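PDB 5J6C: putative reductase from Peptoclostridium difficile, which probably uses bound flavin mononucleotide to reduce nitro compounds, possibly including the antibiotic metronidazole. Local coordinates for residues E72-D77 with L162-K167. Numbering follows the deposited sequence.
Sequences EFIVVD and LKVPSK
Ile74, held in its strand by a backbone hydrogen bond with Val105, meets Leu162 and Val164 through side-chain carbons alone. The case illustrates how a strand that is outermost within its own chain can be covered on one face by residues at the end of a helix. Ile74 CG1 stands anti to the carbonyl carbon, and the chain then runs on extended (chi2 177°), which carries CD1 to the loop. There CD1 lies 3.7 Å from Val164 CG2 and 3.9 Å from Leu162 CD1, touching both residues at once. The other branch also takes part, with Ile74 CG2 4.0 Å from Leu162 CD1, so this one leucine methyl meets both arms of the isoleucine as the two side chains lie alongside one another, running in opposing senses. A looser touch, 4.4 Å between Val76 CG2 and Leu162 CD2, extends the apolar patch along the strand; together the segments bury 144 Å². Between Leu162 and Val164, Lys163 takes a positive phi as the chain leaves helix 154-162, and both neighbours direct their side chains to the strand. Leu162 and Val76 also share Lys81 of helix 79-86, while Phe73 and Val75 pack on helix 49-60. Strand 71-76 pairs with strand 102-109, and a strand of the second subunit continues the sheet in parallel beside Phe73, Ile74 and Val75.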
loop_
_atom_site.group_PDB
_atom_site.type_symbol
_atom_site.label_atom_id
_atom_site.label_comp_id
_atom_site.label_asym_id
_atom_site.label_seq_id
_atom_site.Cartn_x
_atom_site.Cartn_y
_atom_site.Cartn_z
ATOM N N GLU A 72 8.796 -3.500 10.332
ATOM C CA GLU A 72 9.184 -4.810 10.854
ATOM C C GLU A 72 7.924 -5.652 10.969
ATOM O O GLU A 72 6.809 -5.127 11.038
ATOM C CB GLU A 72 9.879 -4.748 12.226
ATOM C CG GLU A 72 10.830 -3.585 12.389
ATOM C CD GLU A 72 12.115 -3.956 13.073
ATOM O OE1 GLU A 72 12.297 -5.153 13.391
ATOM O OE2 GLU A 72 12.937 -3.037 13.299
ATOM N N PHE A 73 8.109 -6.966 10.999
ATOM C CA PHE A 73 7.001 -7.909 10.949
ATOM C C PHE A 73 7.070 -8.850 12.142
ATOM O O PHE A 73 8.130 -9.401 12.450
ATOM C CB PHE A 73 7.020 -8.671 9.621
ATOM C CG PHE A 73 7.137 -7.760 8.427
ATOM C CD1 PHE A 73 6.035 -7.043 7.971
ATOM C CD2 PHE A 73 8.352 -7.571 7.801
ATOM C CE1 PHE A 73 6.142 -6.177 6.882
ATOM C CE2 PHE A 73 8.476 -6.711 6.721
ATOM C CZ PHE A 73 7.369 -6.010 6.255
ATOM N N ILE A 74 5.947 -8.997 12.828
ATOM C CA ILE A 74 5.811 -9.948 13.918
ATOM C C ILE A 74 4.847 -11.025 13.450
ATOM O O ILE A 74 3.637 -10.784 13.299
ATOM C CB ILE A 74 5.336 -9.280 15.216
ATOM C CG1 ILE A 74 6.241 -8.093 15.552
ATOM C CG2 ILE A 74 5.336 -10.298 16.361
ATOM C CD1 ILE A 74 5.803 -7.335 16.790
ATOM N N VAL A 75 5.400 -12.205 13.195
ATOM C CA VAL A 75 4.623 -13.381 12.839
ATOM C C VAL A 75 4.045 -13.993 14.107
ATOM O O VAL A 75 4.778 -14.298 15.058
ATOM C CB VAL A 75 5.507 -14.394 12.094
ATOM C CG1 VAL A 75 4.733 -15.681 11.774
ATOM C CG2 VAL A 75 6.096 -13.758 10.845
ATOM N N VAL A 76 2.731 -14.200 14.123
ATOM C CA VAL A 76 2.050 -14.741 15.293
ATOM C C VAL A 76 1.261 -15.971 14.872
ATOM O O VAL A 76 0.391 -15.882 13.999
ATOM C CB VAL A 76 1.122 -13.705 15.946
ATOM C CG1 VAL A 76 0.464 -14.300 17.182
ATOM C CG2 VAL A 76 1.922 -12.459 16.292
ATOM N N ASP A 77 1.567 -17.117 15.484
ATOM C CA ASP A 77 0.782 -18.326 15.284
ATOM C C ASP A 77 0.399 -18.995 16.594
ATOM O O ASP A 77 -0.249 -20.049 16.568
ATOM C CB ASP A 77 1.530 -19.326 14.382
ATOM C CG ASP A 77 2.686 -20.016 15.083
ATOM O OD1 ASP A 77 3.102 -19.586 16.185
ATOM O OD2 ASP A 77 3.196 -20.995 14.504
ATOM N N LEU A 162 2.783 -7.689 22.592
ATOM C CA LEU A 162 3.905 -8.259 21.854
ATOM C C LEU A 162 5.261 -7.715 22.308
ATOM O O LEU A 162 6.281 -8.004 21.672
ATOM C CB LEU A 162 3.705 -8.018 20.353
ATOM C CG LEU A 162 2.425 -8.631 19.782
ATOM C CD1 LEU A 162 2.373 -8.363 18.307
ATOM C CD2 LEU A 162 2.377 -10.140 20.057
ATOM N N LYS A 163 5.287 -6.922 23.383
ATOM C CA LYS A 163 6.526 -6.418 23.979
ATOM C C LYS A 163 7.313 -5.550 22.995
ATOM O O LYS A 163 8.538 -5.604 22.930
ATOM C CB LYS A 163 7.372 -7.574 24.521
ATOM C CG LYS A 163 6.661 -8.361 25.603
ATOM C CD LYS A 163 6.667 -7.564 26.902
ATOM C CE LYS A 163 6.059 -8.333 28.076
ATOM N NZ LYS A 163 6.974 -8.472 29.264
ATOM N N VAL A 164 6.596 -4.710 22.259
ATOM C CA VAL A 164 7.188 -3.853 21.226
ATOM C C VAL A 164 7.697 -2.572 21.859
ATOM O O VAL A 164 6.934 -1.893 22.566
ATOM C CB VAL A 164 6.149 -3.549 20.151
ATOM C CG1 VAL A 164 6.748 -2.638 19.092
ATOM C CG2 VAL A 164 5.628 -4.843 19.553
ATOM N N PRO A 165 8.947 -2.165 21.615
ATOM C CA PRO A 165 9.440 -0.899 22.168
ATOM C C PRO A 165 8.648 0.285 21.629
ATOM O O PRO A 165 8.020 0.225 20.568
ATOM C CB PRO A 165 10.902 -0.845 21.707
ATOM C CG PRO A 165 11.247 -2.259 21.375
ATOM C CD PRO A 165 9.993 -2.881 20.861
ATOM N N SER A 166 8.713 1.389 22.372
ATOM C CA SER A 166 7.853 2.539 22.119
ATOM C C SER A 166 8.227 3.315 20.866
ATOM O O SER A 166 7.393 4.071 20.362
ATOM C CB SER A 166 7.895 3.487 23.313
ATOM O OG SER A 166 9.244 3.762 23.633
ATOM N N LYS A 167 9.456 3.190 20.366
ATOM C CA LYS A 167 9.764 3.916 19.137
ATOM C C LYS A 167 8.987 3.381 17.941
ATOM O O LYS A 167 8.930 4.056 16.910
ATOM C CB LYS A 167 11.268 3.878 18.844
ATOM C CG LYS A 167 11.844 2.504 18.533
ATOM C CD LYS A 167 13.308 2.635 18.098
ATOM C CE LYS A 167 13.892 1.297 17.699
ATOM N NZ LYS A 167 15.071 1.480 16.810
#